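Local coordinates for protein archease (Thermotoga maritima, PDB 1J5U) that probably activates the tRNA-splicing ligase RtcB by promoting its guanylylation, and binds a calcium ion, at residues T109-T115 / V132-T136. Residues are numbered along the deposited sequence; the frame is centred on the assembly and turned at random.
Sequences TEIKALT and VVFDT. With CA (calcium ion), chain B.
The Phe134 ring lies between two aliphatic side chains. It sits at the open end of the antiparallel hairpin 113-124/127-135, which carries the chain's C-terminus. Leu114 CD1 sits over one face, toward the rim, 3.9 Å from the ring centroid in a CH-pi contact. Ile111 CD1 lies over the opposite face, also near the rim. Ile111 CG2 approaches CD2 of Phe134 obliquely. Leu114 and Phe134 form a non-hydrogen-bonded pair, with both side chains on one face of the sheet. Ile42 of helix 32-47 touches Phe134, and Phe69 and Val73 of helix 66-81 touch Leu114, so this face packs on both helices.

Ala113 and Asp135 are a hydrogen-bonded pair, with Asp135 N to Ala113 O at 2.9 Å. Lys112 and Ala113 both face Asp135, a classic beta bulge: Lys112 N bonds to Asp135 O at 2.8 Å, and Ala113 N reaches the same oxygen only weakly. Val133 O is gripped twice by Thr115. The N-H of Thr115 comes nearly along the C=O axis, while Thr115 OG1 donates to Val133 O from above the carbonyl plane at 2.8 Å. The chi1 of 69° sets OG1 between the backbone N and carbonyl carbon of Thr115, within reach of Val133 O. A valine in place of Thr115 would probably cost Val133 O its second donor and leave His117 N without its bond to OG1.

From the bulge, the extended chain of Lys112 runs along the terminal carboxylate. Its NZ forms a salt bridge with Thr136 OXT through a weak hydrogen bond, which probably offsets charge beside the calcium. Asp22 and the carbonyl oxygen of His19 help complete the metal site. Calcium is held by Asp135 OD1 at 2.4 Å and by Thr136 OXT at 2.5 Å.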
loop_
_atom_site.group_PDB
_atom_site.type_symbol
_atom_site.label_atom_id
_atom_site.label_comp_id
_atom_site.label_asym_id
_atom_site.label_seq_id
_atom_site.Cartn_x
_atom_site.Cartn_y
_atom_site.Cartn_z
ATOM N N THR A 109 -9.035 -8.827 5.282
ATOM C CA THR A 109 -8.068 -9.648 4.582
ATOM C C THR A 109 -6.664 -9.122 4.802
ATOM O O THR A 109 -6.367 -7.982 4.446
ATOM C CB THR A 109 -8.349 -9.639 3.068
ATOM O OG1 THR A 109 -9.765 -9.665 2.843
ATOM C CG2 THR A 109 -7.715 -10.844 2.410
ATOM N N GLU A 110 -5.802 -9.954 5.370
ATOM C CA GLU A 110 -4.415 -9.572 5.619
ATOM C C GLU A 110 -3.642 -9.454 4.307
ATOM O O GLU A 110 -3.598 -10.401 3.528
ATOM C CB GLU A 110 -3.731 -10.618 6.494
ATOM C CG GLU A 110 -4.515 -11.001 7.749
ATOM C CD GLU A 110 -5.343 -12.271 7.561
ATOM O OE1 GLU A 110 -6.280 -12.270 6.722
ATOM O OE2 GLU A 110 -5.038 -13.277 8.251
ATOM N N ILE A 111 -3.035 -8.298 4.052
ATOM C CA ILE A 111 -2.261 -8.129 2.837
ATOM C C ILE A 111 -0.807 -8.449 3.154
ATOM O O ILE A 111 -0.219 -7.867 4.075
ATOM C CB ILE A 111 -2.388 -6.686 2.279
ATOM C CG1 ILE A 111 -3.797 -6.476 1.717
ATOM C CG2 ILE A 111 -1.342 -6.441 1.203
ATOM C CD1 ILE A 111 -4.082 -5.050 1.217
ATOM N N LYS A 112 -0.239 -9.381 2.391
ATOM C CA LYS A 112 1.138 -9.815 2.575
ATOM C C LYS A 112 2.173 -8.920 1.911
ATOM O O LYS A 112 3.295 -8.761 2.409
ATOM C CB LYS A 112 1.324 -11.231 2.018
ATOM C CG LYS A 112 0.528 -12.312 2.731
ATOM C CD LYS A 112 0.791 -13.662 2.082
ATOM C CE LYS A 112 -0.091 -14.751 2.670
ATOM N NZ LYS A 112 -0.014 -15.989 1.831
ATOM N N ALA A 113 1.817 -8.360 0.764
ATOM C CA ALA A 113 2.755 -7.518 0.055
ATOM C C ALA A 113 2.157 -6.867 -1.176
ATOM O O ALA A 113 1.139 -7.330 -1.715
ATOM C CB ALA A 113 3.961 -8.363 -0.398
ATOM N N LEU A 114 2.809 -5.791 -1.605
ATOM C CA LEU A 114 2.460 -5.156 -2.857
ATOM C C LEU A 114 3.456 -5.853 -3.786
ATOM O O LEU A 114 4.642 -5.953 -3.454
ATOM C CB LEU A 114 2.758 -3.654 -2.843
ATOM C CG LEU A 114 2.672 -3.006 -4.229
ATOM C CD1 LEU A 114 1.229 -3.085 -4.782
ATOM C CD2 LEU A 114 3.106 -1.544 -4.106
ATOM N N THR A 115 2.981 -6.349 -4.928
ATOM C CA THR A 115 3.853 -7.009 -5.896
ATOM C C THR A 115 4.230 -6.032 -6.996
ATOM O O THR A 115 3.752 -4.887 -7.033
ATOM C CB THR A 115 3.140 -8.205 -6.578
ATOM O OG1 THR A 115 2.104 -7.705 -7.437
ATOM C CG2 THR A 115 2.525 -9.131 -5.539
ATOM N N VAL A 132 -2.384 -1.704 -9.023
ATOM C CA VAL A 132 -1.564 -2.150 -7.913
ATOM C C VAL A 132 -2.124 -3.521 -7.593
ATOM O O VAL A 132 -3.351 -3.693 -7.408
ATOM C CB VAL A 132 -1.640 -1.239 -6.649
ATOM C CG1 VAL A 132 -0.786 0.021 -6.877
ATOM C CG2 VAL A 132 -3.091 -0.866 -6.330
ATOM N N VAL A 133 -1.230 -4.496 -7.545
ATOM C CA VAL A 133 -1.628 -5.876 -7.283
ATOM C C VAL A 133 -0.970 -6.371 -6.012
ATOM O O VAL A 133 0.268 -6.306 -5.861
ATOM C CB VAL A 133 -1.236 -6.776 -8.475
ATOM C CG1 VAL A 133 -1.490 -8.266 -8.140
ATOM C CG2 VAL A 133 -2.032 -6.356 -9.706
ATOM N N PHE A 134 -1.805 -6.844 -5.096
ATOM C CA PHE A 134 -1.336 -7.334 -3.819
ATOM C C PHE A 134 -1.464 -8.841 -3.672
ATOM O O PHE A 134 -2.324 -9.493 -4.285
ATOM C CB PHE A 134 -2.109 -6.679 -2.668
ATOM C CG PHE A 134 -2.004 -5.188 -2.642
ATOM C CD1 PHE A 134 -2.844 -4.408 -3.440
ATOM C CD2 PHE A 134 -1.074 -4.563 -1.816
ATOM C CE1 PHE A 134 -2.762 -3.019 -3.408
ATOM C CE2 PHE A 134 -0.980 -3.169 -1.768
ATOM C CZ PHE A 134 -1.826 -2.397 -2.564
ATOM N N ASP A 135 -0.593 -9.361 -2.821
ATOM C CA ASP A 135 -0.520 -10.768 -2.493
ATOM C C ASP A 135 -1.204 -10.938 -1.127
ATOM O O ASP A 135 -0.959 -10.158 -0.211
ATOM C CB ASP A 135 0.963 -11.176 -2.447
ATOM C CG ASP A 135 1.159 -12.630 -2.075
ATOM O OD1 ASP A 135 0.270 -13.423 -2.394
ATOM O OD2 ASP A 135 2.194 -12.978 -1.483
ATOM N N THR A 136 -2.100 -11.918 -1.006
ATOM C CA THR A 136 -2.772 -12.178 0.265
ATOM C C THR A 136 -2.557 -13.641 0.660
ATOM O O THR A 136 -3.014 -14.042 1.746
ATOM C CB THR A 136 -4.302 -11.903 0.210
ATOM O OG1 THR A 136 -4.911 -12.756 -0.764
ATOM C CG2 THR A 136 -4.584 -10.445 -0.171
ATOM O OXT THR A 136 -1.914 -14.361 -0.110
HETATM CA CA CA B . -1.114 -15.383 -2.264
HETATM O O HOH W 1 -3.585 -13.023 3.925
HETATM O O HOH W 2 -2.130 -17.339 -0.415
HETATM O O HOH W 3 1.296 -4.032 -8.470
HETATM O O HOH W 4 -3.202 -16.796 -3.359
HETATM O O HOH W 5 0.468 -17.648 -2.686
#